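PDB 4GAX: amorpha-4,11-diene synthase from Artemisia annua, which probably cyclises farnesyl diphosphate to sesquiterpene products with release of diphosphate, as class I plant terpene synthases do. Local coordinates for residues A[85-90]-A[238-243]; A[61-66]-A[94-99]; A[79-84]-A[102-107]; A[120-125]-A[160-165]. All coordinates share one frame; numbering follows the deposited sequence.

Contact 1 (A[85-90]-A[238-243])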
# COMPACT_ATOMS: atom_id res chain seq x y z
N ASP A 85 -8.86 -1.11 -17.60
CA ASP A 85 -8.84 -2.05 -16.48
C ASP A 85 -7.81 -3.17 -16.66
O ASP A 85 -7.12 -3.58 -15.73
CB ASP A 85 -10.23 -2.67 -16.34
CG ASP A 85 -10.33 -3.63 -15.19
OD1 ASP A 85 -9.90 -3.28 -14.07
OD2 ASP A 85 -10.88 -4.74 -15.39
N GLU A 86 -7.72 -3.71 -17.88
CA GLU A 86 -6.80 -4.82 -18.11
C GLU A 86 -5.35 -4.33 -18.01
O GLU A 86 -4.49 -4.99 -17.41
CB GLU A 86 -7.09 -5.43 -19.47
CG GLU A 86 -8.42 -6.13 -19.52
CD GLU A 86 -8.81 -6.52 -20.93
OE1 GLU A 86 -8.01 -6.23 -21.85
OE2 GLU A 86 -9.90 -7.10 -21.11
N ILE A 87 -5.09 -3.16 -18.58
CA ILE A 87 -3.75 -2.58 -18.48
C ILE A 87 -3.37 -2.37 -17.00
O ILE A 87 -2.24 -2.67 -16.60
CB ILE A 87 -3.66 -1.26 -19.26
CG1 ILE A 87 -3.84 -1.54 -20.75
CG2 ILE A 87 -2.32 -0.56 -18.99
CD1 ILE A 87 -4.05 -0.25 -21.61
N GLN A 88 -4.31 -1.89 -16.20
CA GLN A 88 -4.03 -1.60 -14.79
C GLN A 88 -3.79 -2.89 -14.01
O GLN A 88 -2.84 -3.00 -13.23
CB GLN A 88 -5.19 -0.81 -14.16
CG GLN A 88 -5.27 0.65 -14.62
CD GLN A 88 -6.51 1.36 -14.06
OE1 GLN A 88 -7.48 0.72 -13.65
NE2 GLN A 88 -6.47 2.69 -14.04
N ARG A 89 -4.67 -3.86 -14.20
CA ARG A 89 -4.54 -5.12 -13.48
C ARG A 89 -3.36 -5.95 -13.96
O ARG A 89 -2.81 -6.75 -13.19
CB ARG A 89 -5.85 -5.91 -13.58
CG ARG A 89 -7.05 -5.11 -13.04
CD ARG A 89 -8.30 -5.95 -13.07
NE ARG A 89 -8.22 -7.02 -12.09
CZ ARG A 89 -9.26 -7.74 -11.68
NH1 ARG A 89 -10.46 -7.53 -12.20
NH2 ARG A 89 -9.10 -8.68 -10.76
N LEU A 90 -2.99 -5.79 -15.23
CA LEU A 90 -1.79 -6.49 -15.74
C LEU A 90 -0.48 -5.85 -15.24
O LEU A 90 0.62 -6.39 -15.45
CB LEU A 90 -1.79 -6.56 -17.27
CG LEU A 90 -2.84 -7.51 -17.86
CD1 LEU A 90 -2.93 -7.33 -19.39
CD2 LEU A 90 -2.49 -8.95 -17.50
N LYS A 238 -3.57 -10.77 -27.11
CA LYS A 238 -2.26 -11.40 -27.14
C LYS A 238 -1.15 -10.36 -27.01
O LYS A 238 -0.09 -10.63 -26.44
CB LYS A 238 -2.09 -12.20 -28.43
CG LYS A 238 -3.08 -13.36 -28.59
CD LYS A 238 -2.85 -14.10 -29.90
CE LYS A 238 -3.46 -15.50 -29.88
NZ LYS A 238 -4.94 -15.47 -29.74
N THR A 239 -1.39 -9.16 -27.53
CA THR A 239 -0.39 -8.11 -27.42
C THR A 239 -0.23 -7.64 -25.98
O THR A 239 0.90 -7.49 -25.51
CB THR A 239 -0.73 -6.91 -28.30
OG1 THR A 239 -0.45 -7.25 -29.66
CG2 THR A 239 0.10 -5.69 -27.91
N LEU A 240 -1.33 -7.41 -25.29
CA LEU A 240 -1.25 -6.95 -23.90
C LEU A 240 -0.54 -7.96 -23.01
O LEU A 240 0.29 -7.59 -22.17
CB LEU A 240 -2.63 -6.69 -23.30
CG LEU A 240 -3.41 -5.42 -23.61
CD1 LEU A 240 -4.72 -5.45 -22.80
CD2 LEU A 240 -2.60 -4.17 -23.27
N ILE A 241 -0.87 -9.24 -23.16
CA ILE A 241 -0.28 -10.24 -22.27
C ILE A 241 1.21 -10.40 -22.55
O ILE A 241 2.01 -10.58 -21.62
CB ILE A 241 -1.01 -11.61 -22.30
CG1 ILE A 241 -0.53 -12.49 -21.14
CG2 ILE A 241 -0.80 -12.33 -23.63
CD1 ILE A 241 -0.73 -11.85 -19.77
N LYS A 242 1.59 -10.31 -23.83
CA LYS A 242 3.01 -10.42 -24.16
C LYS A 242 3.80 -9.29 -23.52
O LYS A 242 4.86 -9.50 -22.90
CB LYS A 242 3.21 -10.41 -25.67
CG LYS A 242 4.64 -10.70 -26.09
CD LYS A 242 4.82 -10.54 -27.59
CE LYS A 242 6.12 -11.17 -28.06
NZ LYS A 242 6.43 -10.79 -29.46
N LEU A 243 3.27 -8.08 -23.65
CA LEU A 243 3.89 -6.90 -23.07
C LEU A 243 3.91 -6.97 -21.54
O LEU A 243 4.92 -6.62 -20.91
CB LEU A 243 3.10 -5.65 -23.50
CG LEU A 243 3.56 -4.32 -22.90
CD1 LEU A 243 5.03 -4.06 -23.22
CD2 LEU A 243 2.70 -3.21 -23.43

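Contact 2 (A[61-66]-A[94-99])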
# COMPACT_ATOMS: atom_id res chain seq x y z
N LYS A 61 3.44 0.68 -28.84
CA LYS A 61 2.76 1.45 -29.88
C LYS A 61 1.43 0.81 -30.28
O LYS A 61 0.47 1.51 -30.62
CB LYS A 61 3.64 1.59 -31.11
CG LYS A 61 5.04 2.12 -30.83
CD LYS A 61 5.77 2.40 -32.14
CE LYS A 61 7.26 2.60 -31.92
NZ LYS A 61 8.05 1.50 -32.55
N GLU A 62 1.38 -0.52 -30.30
CA GLU A 62 0.13 -1.20 -30.62
C GLU A 62 -0.90 -0.89 -29.54
O GLU A 62 -2.07 -0.66 -29.84
CB GLU A 62 0.34 -2.71 -30.70
CG GLU A 62 1.35 -3.18 -31.72
CD GLU A 62 1.43 -4.70 -31.79
OE1 GLU A 62 0.37 -5.36 -31.68
OE2 GLU A 62 2.56 -5.23 -31.94
N VAL A 63 -0.47 -0.90 -28.29
CA VAL A 63 -1.37 -0.59 -27.18
C VAL A 63 -1.83 0.87 -27.18
O VAL A 63 -2.99 1.17 -26.87
CB VAL A 63 -0.74 -0.95 -25.81
CG1 VAL A 63 -1.67 -0.58 -24.65
CG2 VAL A 63 -0.42 -2.45 -25.77
N ARG A 64 -0.93 1.79 -27.52
CA ARG A 64 -1.35 3.19 -27.63
C ARG A 64 -2.45 3.32 -28.66
O ARG A 64 -3.45 3.99 -28.42
CB ARG A 64 -0.18 4.10 -27.99
CG ARG A 64 0.79 4.25 -26.88
CD ARG A 64 1.78 5.36 -27.15
NE ARG A 64 2.73 5.44 -26.05
CZ ARG A 64 3.98 5.01 -26.10
NH1 ARG A 64 4.46 4.50 -27.23
NH2 ARG A 64 4.77 5.13 -25.04
N GLN A 65 -2.27 2.64 -29.80
CA GLN A 65 -3.24 2.68 -30.87
C GLN A 65 -4.60 2.10 -30.45
O GLN A 65 -5.65 2.61 -30.84
CB GLN A 65 -2.70 1.98 -32.11
CG GLN A 65 -3.70 1.80 -33.25
CD GLN A 65 -4.03 3.11 -33.96
OE1 GLN A 65 -3.48 4.17 -33.64
NE2 GLN A 65 -4.95 3.04 -34.92
N LEU A 66 -4.57 1.02 -29.66
CA LEU A 66 -5.80 0.44 -29.12
C LEU A 66 -6.57 1.44 -28.27
O LEU A 66 -7.80 1.57 -28.40
CB LEU A 66 -5.48 -0.78 -28.26
CG LEU A 66 -4.98 -2.03 -28.98
CD1 LEU A 66 -4.73 -3.14 -27.97
CD2 LEU A 66 -5.96 -2.48 -30.05
N TYR A 94 1.84 2.09 -15.69
CA TYR A 94 2.94 3.07 -15.69
C TYR A 94 3.53 3.30 -17.07
O TYR A 94 4.20 4.30 -17.29
CB TYR A 94 4.08 2.66 -14.73
CG TYR A 94 4.73 1.35 -15.10
CD1 TYR A 94 5.84 1.31 -15.94
CD2 TYR A 94 4.25 0.15 -14.59
CE1 TYR A 94 6.44 0.10 -16.28
CE2 TYR A 94 4.84 -1.06 -14.91
CZ TYR A 94 5.94 -1.08 -15.76
OH TYR A 94 6.52 -2.29 -16.07
N LEU A 95 3.29 2.38 -18.01
CA LEU A 95 3.73 2.58 -19.38
C LEU A 95 2.82 3.55 -20.13
O LEU A 95 3.22 4.12 -21.14
CB LEU A 95 3.76 1.26 -20.15
CG LEU A 95 4.76 0.20 -19.68
CD1 LEU A 95 4.67 -0.99 -20.61
CD2 LEU A 95 6.18 0.76 -19.68
N PHE A 96 1.60 3.74 -19.63
CA PHE A 96 0.60 4.53 -20.35
C PHE A 96 -0.10 5.54 -19.45
O PHE A 96 -1.32 5.72 -19.53
CB PHE A 96 -0.43 3.58 -20.96
CG PHE A 96 0.18 2.49 -21.79
CD1 PHE A 96 0.64 2.77 -23.06
CD2 PHE A 96 0.31 1.20 -21.30
CE1 PHE A 96 1.21 1.77 -23.85
CE2 PHE A 96 0.88 0.19 -22.08
CZ PHE A 96 1.34 0.49 -23.36
N GLU A 97 0.69 6.19 -18.59
CA GLU A 97 0.19 7.11 -17.59
C GLU A 97 -0.60 8.23 -18.23
O GLU A 97 -1.76 8.48 -17.87
CB GLU A 97 1.35 7.71 -16.80
CG GLU A 97 1.09 7.84 -15.32
CD GLU A 97 0.94 6.49 -14.64
OE1 GLU A 97 1.97 5.83 -14.38
OE2 GLU A 97 -0.21 6.08 -14.36
N GLN A 98 0.03 8.91 -19.19
CA GLN A 98 -0.63 10.04 -19.84
C GLN A 98 -1.87 9.57 -20.59
O GLN A 98 -2.92 10.22 -20.54
CB GLN A 98 0.33 10.77 -20.79
CG GLN A 98 -0.17 12.16 -21.22
CD GLN A 98 -1.19 12.10 -22.35
OE1 GLN A 98 -1.22 11.12 -23.11
NE2 GLN A 98 -2.03 13.13 -22.46
N GLU A 99 -1.76 8.43 -21.28
CA GLU A 99 -2.86 7.95 -22.11
C GLU A 99 -4.07 7.60 -21.24
O GLU A 99 -5.20 7.93 -21.58
CB GLU A 99 -2.45 6.75 -22.96
CG GLU A 99 -1.45 7.08 -24.07
CD GLU A 99 -0.00 7.10 -23.60
OE1 GLU A 99 0.26 6.98 -22.38
OE2 GLU A 99 0.89 7.25 -24.47
O HOH W 1 2.98 5.85 -23.26

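Contact 3 (A[79-84]-A[102-107])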
# COMPACT_ATOMS: atom_id res chain seq x y z
N ASN A 79 -15.68 -0.39 -24.07
CA ASN A 79 -14.52 -1.23 -24.37
C ASN A 79 -13.22 -0.54 -23.95
O ASN A 79 -12.25 -1.21 -23.60
CB ASN A 79 -14.46 -1.58 -25.86
CG ASN A 79 -15.55 -2.57 -26.27
OD1 ASN A 79 -16.42 -2.93 -25.47
ND2 ASN A 79 -15.52 -3.01 -27.53
N LEU A 80 -13.21 0.79 -23.99
CA LEU A 80 -12.03 1.53 -23.55
C LEU A 80 -11.81 1.34 -22.05
O LEU A 80 -10.67 1.12 -21.58
CB LEU A 80 -12.18 3.02 -23.89
CG LEU A 80 -11.15 4.01 -23.31
CD1 LEU A 80 -9.72 3.72 -23.75
CD2 LEU A 80 -11.50 5.42 -23.73
N LEU A 81 -12.90 1.39 -21.29
CA LEU A 81 -12.79 1.19 -19.84
C LEU A 81 -12.26 -0.19 -19.55
O LEU A 81 -11.45 -0.37 -18.65
CB LEU A 81 -14.14 1.38 -19.15
CG LEU A 81 -14.67 2.82 -19.12
CD1 LEU A 81 -16.02 2.84 -18.42
CD2 LEU A 81 -13.68 3.72 -18.40
N LYS A 82 -12.74 -1.18 -20.31
CA LYS A 82 -12.27 -2.56 -20.12
C LYS A 82 -10.78 -2.69 -20.42
O LYS A 82 -10.05 -3.41 -19.72
CB LYS A 82 -13.08 -3.52 -20.99
CG LYS A 82 -12.82 -4.99 -20.70
CD LYS A 82 -12.92 -5.27 -19.19
CE LYS A 82 -13.08 -6.76 -18.88
NZ LYS A 82 -11.84 -7.56 -19.11
N LEU A 83 -10.32 -2.00 -21.47
CA LEU A 83 -8.91 -2.04 -21.84
C LEU A 83 -8.07 -1.38 -20.75
O LEU A 83 -7.00 -1.89 -20.39
CB LEU A 83 -8.70 -1.29 -23.15
CG LEU A 83 -7.30 -1.26 -23.76
CD1 LEU A 83 -6.73 -2.66 -23.86
CD2 LEU A 83 -7.39 -0.65 -25.17
N VAL A 84 -8.55 -0.25 -20.24
CA VAL A 84 -7.86 0.46 -19.16
C VAL A 84 -7.75 -0.47 -17.96
O VAL A 84 -6.68 -0.62 -17.36
CB VAL A 84 -8.61 1.76 -18.76
CG1 VAL A 84 -8.07 2.33 -17.46
CG2 VAL A 84 -8.53 2.81 -19.88
N HIS A 102 -5.50 10.78 -19.46
CA HIS A 102 -6.26 11.54 -20.45
C HIS A 102 -7.59 10.87 -20.83
O HIS A 102 -8.61 11.54 -20.99
CB HIS A 102 -5.41 11.79 -21.69
CG HIS A 102 -6.15 12.47 -22.80
ND1 HIS A 102 -6.69 11.77 -23.86
CD2 HIS A 102 -6.44 13.77 -23.02
CE1 HIS A 102 -7.28 12.61 -24.69
NE2 HIS A 102 -7.15 13.83 -24.20
N ALA A 103 -7.56 9.55 -20.98
CA ALA A 103 -8.75 8.77 -21.31
C ALA A 103 -9.83 8.90 -20.24
O ALA A 103 -10.97 9.21 -20.53
CB ALA A 103 -8.38 7.29 -21.50
N LEU A 104 -9.44 8.66 -18.98
CA LEU A 104 -10.39 8.75 -17.87
C LEU A 104 -10.89 10.17 -17.67
O LEU A 104 -12.06 10.37 -17.31
CB LEU A 104 -9.77 8.20 -16.58
CG LEU A 104 -9.42 6.71 -16.65
CD1 LEU A 104 -8.85 6.23 -15.32
CD2 LEU A 104 -10.64 5.86 -17.03
N GLN A 105 -10.03 11.15 -17.92
CA GLN A 105 -10.44 12.55 -17.86
C GLN A 105 -11.53 12.81 -18.88
O GLN A 105 -12.55 13.47 -18.59
CB GLN A 105 -9.26 13.47 -18.17
CG GLN A 105 -9.58 14.95 -18.08
CD GLN A 105 -8.47 15.81 -18.66
OE1 GLN A 105 -7.87 15.45 -19.68
NE2 GLN A 105 -8.18 16.96 -18.02
N HIS A 106 -11.32 12.28 -20.08
CA HIS A 106 -12.26 12.49 -21.17
C HIS A 106 -13.58 11.77 -20.90
O HIS A 106 -14.66 12.28 -21.22
CB HIS A 106 -11.66 12.00 -22.48
CG HIS A 106 -12.52 12.26 -23.67
ND1 HIS A 106 -13.29 11.28 -24.25
CD2 HIS A 106 -12.75 13.39 -24.37
CE1 HIS A 106 -13.95 11.79 -25.27
NE2 HIS A 106 -13.65 13.07 -25.37
N ILE A 107 -13.48 10.58 -20.31
CA ILE A 107 -14.68 9.83 -19.90
C ILE A 107 -15.46 10.62 -18.85
O ILE A 107 -16.69 10.75 -18.93
CB ILE A 107 -14.32 8.44 -19.33
CG1 ILE A 107 -13.70 7.56 -20.40
CG2 ILE A 107 -15.58 7.74 -18.79
CD1 ILE A 107 -14.59 7.39 -21.62

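Contact 4 (A[120-125]-A[160-165])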
# COMPACT_ATOMS: atom_id res chain seq x y z
N SER A 120 -21.15 -0.47 -16.27
CA SER A 120 -21.45 0.59 -15.32
C SER A 120 -20.71 0.38 -14.00
O SER A 120 -20.17 1.33 -13.43
CB SER A 120 -22.98 0.80 -15.14
OG SER A 120 -23.64 -0.41 -14.85
N SER A 121 -20.64 -0.87 -13.51
CA SER A 121 -19.90 -1.15 -12.29
C SER A 121 -18.40 -0.86 -12.46
O SER A 121 -17.71 -0.38 -11.53
CB SER A 121 -20.09 -2.61 -11.88
OG SER A 121 -21.45 -2.85 -11.53
N LEU A 122 -17.87 -1.17 -13.63
CA LEU A 122 -16.46 -0.93 -13.91
C LEU A 122 -16.20 0.57 -14.01
O LEU A 122 -15.21 1.09 -13.50
CB LEU A 122 -16.04 -1.64 -15.22
CG LEU A 122 -14.61 -1.35 -15.67
CD1 LEU A 122 -13.62 -1.81 -14.58
CD2 LEU A 122 -14.30 -2.02 -17.00
N TRP A 123 -17.12 1.28 -14.66
CA TRP A 123 -16.97 2.72 -14.79
C TRP A 123 -16.87 3.35 -13.41
O TRP A 123 -15.99 4.18 -13.16
CB TRP A 123 -18.16 3.31 -15.55
CG TRP A 123 -18.30 4.81 -15.39
CD1 TRP A 123 -17.64 5.77 -16.10
CD2 TRP A 123 -19.17 5.50 -14.48
NE1 TRP A 123 -18.05 7.03 -15.68
CE2 TRP A 123 -18.98 6.89 -14.68
CE3 TRP A 123 -20.09 5.08 -13.50
CZ2 TRP A 123 -19.68 7.86 -13.96
CZ3 TRP A 123 -20.78 6.04 -12.78
CH2 TRP A 123 -20.58 7.41 -13.01
N PHE A 124 -17.75 2.93 -12.50
CA PHE A 124 -17.83 3.51 -11.17
C PHE A 124 -16.49 3.34 -10.44
O PHE A 124 -15.96 4.29 -9.87
CB PHE A 124 -18.97 2.83 -10.39
CG PHE A 124 -19.05 3.22 -8.95
CD1 PHE A 124 -19.72 4.37 -8.56
CD2 PHE A 124 -18.49 2.42 -7.97
CE1 PHE A 124 -19.82 4.73 -7.20
CE2 PHE A 124 -18.59 2.74 -6.63
CZ PHE A 124 -19.25 3.91 -6.24
N ARG A 125 -15.97 2.12 -10.46
CA ARG A 125 -14.74 1.82 -9.75
C ARG A 125 -13.52 2.53 -10.34
O ARG A 125 -12.70 3.08 -9.61
CB ARG A 125 -14.52 0.31 -9.69
CG ARG A 125 -13.23 -0.07 -8.98
CD ARG A 125 -13.10 -1.58 -8.80
NE ARG A 125 -12.95 -2.29 -10.08
CZ ARG A 125 -11.85 -2.26 -10.83
NH1 ARG A 125 -10.78 -1.56 -10.43
NH2 ARG A 125 -11.80 -2.94 -11.97
N LEU A 160 -21.33 -9.72 -12.21
CA LEU A 160 -21.49 -9.87 -10.77
C LEU A 160 -20.19 -9.52 -10.09
O LEU A 160 -20.16 -8.82 -9.08
CB LEU A 160 -21.84 -11.31 -10.40
CG LEU A 160 -23.30 -11.66 -10.18
CD1 LEU A 160 -23.43 -13.12 -9.75
CD2 LEU A 160 -23.89 -10.72 -9.15
N LEU A 161 -19.10 -10.03 -10.66
CA LEU A 161 -17.76 -9.72 -10.17
C LEU A 161 -17.43 -8.25 -10.27
O LEU A 161 -16.82 -7.70 -9.35
CB LEU A 161 -16.72 -10.54 -10.93
CG LEU A 161 -16.19 -11.80 -10.25
CD1 LEU A 161 -15.19 -12.47 -11.18
CD2 LEU A 161 -15.53 -11.42 -8.91
N GLU A 162 -17.79 -7.60 -11.38
CA GLU A 162 -17.52 -6.17 -11.52
C GLU A 162 -18.26 -5.37 -10.45
O GLU A 162 -17.75 -4.37 -9.94
CB GLU A 162 -17.90 -5.64 -12.91
CG GLU A 162 -16.99 -6.10 -14.05
CD GLU A 162 -17.39 -5.52 -15.41
OE1 GLU A 162 -18.52 -4.97 -15.53
OE2 GLU A 162 -16.58 -5.60 -16.36
N LEU A 163 -19.47 -5.81 -10.12
CA LEU A 163 -20.27 -5.12 -9.12
C LEU A 163 -19.66 -5.31 -7.73
O LEU A 163 -19.55 -4.35 -6.95
CB LEU A 163 -21.71 -5.63 -9.14
CG LEU A 163 -22.62 -5.14 -8.02
CD1 LEU A 163 -22.78 -3.61 -8.03
CD2 LEU A 163 -23.99 -5.83 -8.15
N TYR A 164 -19.25 -6.54 -7.45
CA TYR A 164 -18.58 -6.83 -6.19
C TYR A 164 -17.35 -5.92 -6.01
O TYR A 164 -17.17 -5.28 -4.97
CB TYR A 164 -18.20 -8.31 -6.12
CG TYR A 164 -17.24 -8.64 -4.99
CD1 TYR A 164 -17.71 -8.88 -3.70
CD2 TYR A 164 -15.87 -8.71 -5.22
CE1 TYR A 164 -16.81 -9.18 -2.65
CE2 TYR A 164 -14.97 -9.00 -4.18
CZ TYR A 164 -15.44 -9.24 -2.90
OH TYR A 164 -14.54 -9.53 -1.89
N GLU A 165 -16.52 -5.84 -7.05
CA GLU A 165 -15.32 -5.03 -6.95
C GLU A 165 -15.65 -3.56 -6.72
O GLU A 165 -14.96 -2.88 -5.95
CB GLU A 165 -14.41 -5.19 -8.18
CG GLU A 165 -13.93 -6.62 -8.43
CD GLU A 165 -12.94 -7.12 -7.38
OE1 GLU A 165 -12.71 -6.42 -6.36
OE2 GLU A 165 -12.37 -8.23 -7.56
O HOH W 2 -15.75 -3.00 -11.04
O HOH W 3 -21.50 -3.38 -14.88

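Contact 1 (A[85-90]-A[238-243])
Leu240 projects from the first turn of helix 238-269 and meets Glu86, Ile87 and Leu90 of the segment 85-90. The contact is a buried interface of the all-helical terpene synthase fold, joining helix 77-89 of the N-terminal domain to helix 238-269, with 147 residues between the two segments. The two methyls and the CB of Leu240 each have their own partner. CD2 lies 3.8 Å from Ile87 CG1, and CB is 4.0 Å from Leu90 CD1. CD1 comes within 3.5 Å of Glu86 OE1, a carboxylate whose other oxygen, OE2, is engaged by Lys82 in a salt bridge, so the acid passes the leucine with its charge paired elsewhere. Leu90 also uses its second methyl: CD2 is 4.1 Å from Ile241 CD1. Ile241 reaches it by holding CG1 anti to the backbone N (chi1 -168°) and bending at chi2 (58°), which brings CD1 round to the leucine. The paired side chains cross at about right angles, and the apolar pairs meet through single methyls or methylenes. In the next shell, Val63 of helix 52-71 touches both Ile87 and Leu240, while Tyr230 of helix 219-232 touches Glu86 and Leu240, and Tyr226 touches Leu90. The backbone that carries Leu240 is held in turn by Asn237, whose OD1 accepts a hydrogen bond from Leu240 N and a weak one from Thr239 N.

Contact 2 (A[61-66]-A[94-99])
Val63 and Phe96 make the apolar half of this contact. The methyl CG1 of Val63 sits over one face of the ring in a CH-pi interaction, 3.8 Å from the ring centroid of Phe96, displaced toward the rim so that its nearest ring atom is CZ. Leu95 CB lies against the opposite face, which leaves the ring between two aliphatic groups. Arg64 comes in at the edge instead, with its CG 3.9 Å from Phe96 CE1. The contact brings helix 52-71 of the terpene synthase N-terminal domain against the start of helix 97-111, where Phe96 occupies the N-cap position, and Ile87 of helix 77-89 touches both Val63 and Phe96. The polar half is a salt bridge between Arg64 NE and Glu99 OE2, 3.0 Å long. The bond is bent (N-H...O 139°); OE2 lies near the guanidinium plane, while the donor approaches it 43° out of the carboxylate plane. Glu99 reaches back through a bend at chi2 (84°). A bridging water accepts a bond from Arg64 NH2 at 2.6 Å and donates to two oxygens, Leu95 O at 2.7 Å and Glu99 OE2 at 2.8 Å, the latter the same oxygen that Arg64 NE holds. Replacing Arg64 by a leucine would probably leave the Glu99 carboxylate without its countercharge and the water with one partner fewer.

Contact 3 (A[79-84]-A[102-107])
Ala103 CB meets Leu80 CD2 at 4.3 Å, where the two helices bring their backbones to 8.3 Å between the CA atoms of these residues. Next in sequence, Leu104 does not aim its CB straight at the partner helix; with CG beside the backbone N (chi1 -63°) its CD2 nonetheless gets there, lying 4.0 Å from Leu81 CD2 and 4.4 Å from Val84 CG1. One turn on from Ala103, Ile107 spans the two leucines of the partner helix: its CD1 is 4.2 Å from Leu80 CD2, while its CG1 is 4.3 Å from Leu81 CD2. Both leucines therefore use a single methyl, CD2, for two partners each. With the axes of the segments 11.1 Å apart, the space between backbones is bridged wholly by apolar side chains, all six of them buried. Other helices close the layer: Ala70 and Leu71 of helix 52-71 touch Leu80, and Trp123 of helix 120-129 touches both Leu81 and Ile107. Helices 77-89 and 97-111 follow each other in the chain, and the segments 79-84 and 102-107 run at 145° to each other, a tilted antiparallel pair, as in the helical hairpins that build the alpha-barrel N-terminal domain of plant terpene synthases.

Contact 4 (A[120-125]-A[160-165])
Glu162 and Ser121 bring the two helices close. Ser121 CB rests 3.5 Å from Glu162 O, and the serine is small enough to let its CA come within 5.1 Å of Leu163 CA. Its hydroxyl, turned beside the backbone N (chi1 -65°), packs with OG 3.5 Å from Leu163 CA. Glu162, extended beyond CG, lays its carboxylate carbon CD against Leu122 CB, while its OE2 forms a salt bridge with Arg119. A water accepts a bond from Ser121 N and donates a weak one to Glu162 OE1. Arg125 is the third large contributor: CD lies 3.6 Å from Glu165 O, and its chain runs beside that of Glu165, pointing the same way. A second water joins the helices, accepting from Arg125 NE at 3.0 Å, donating to Glu162 O at 2.7 Å and weakly to Ser121 O. The arginine's charge is met by Asp85 of helix 77-89, which bonds NH2, whereas Glu165 OE1 accepts from Leu214 N; the two ends thus have separate partners. Segment axes 8.2 Å apart and inclined by 25° make this a close, near-parallel helix pair, consistent with the alpha-barrel fold of the plant terpene synthase N-terminal domain.

Overall arrangement
Contacts 1, 2 and 3 form one cluster, with contact 4 at its side. Contacts 1 and 3 share helix 77-89, and contacts 2 and 3 share helix 97-111. Their centres lie 11 Å (contacts 1 and 2; 2 and 3) and 14 Å (1 and 3) apart, and all three touch, Leu83 packing on both Leu66 and Leu240. In sequence their segments interleave. Contact 4 follows contacts 2 and 3, and both its segments lie between those of contact 1; its centre is about 15 Å from that of contact 3, where Trp123 meets Leu81 and Ile107. Asp85 links contact 1 to contact 4 through Arg125. These packings probably join the early helices with helix 238-269 into one helical body.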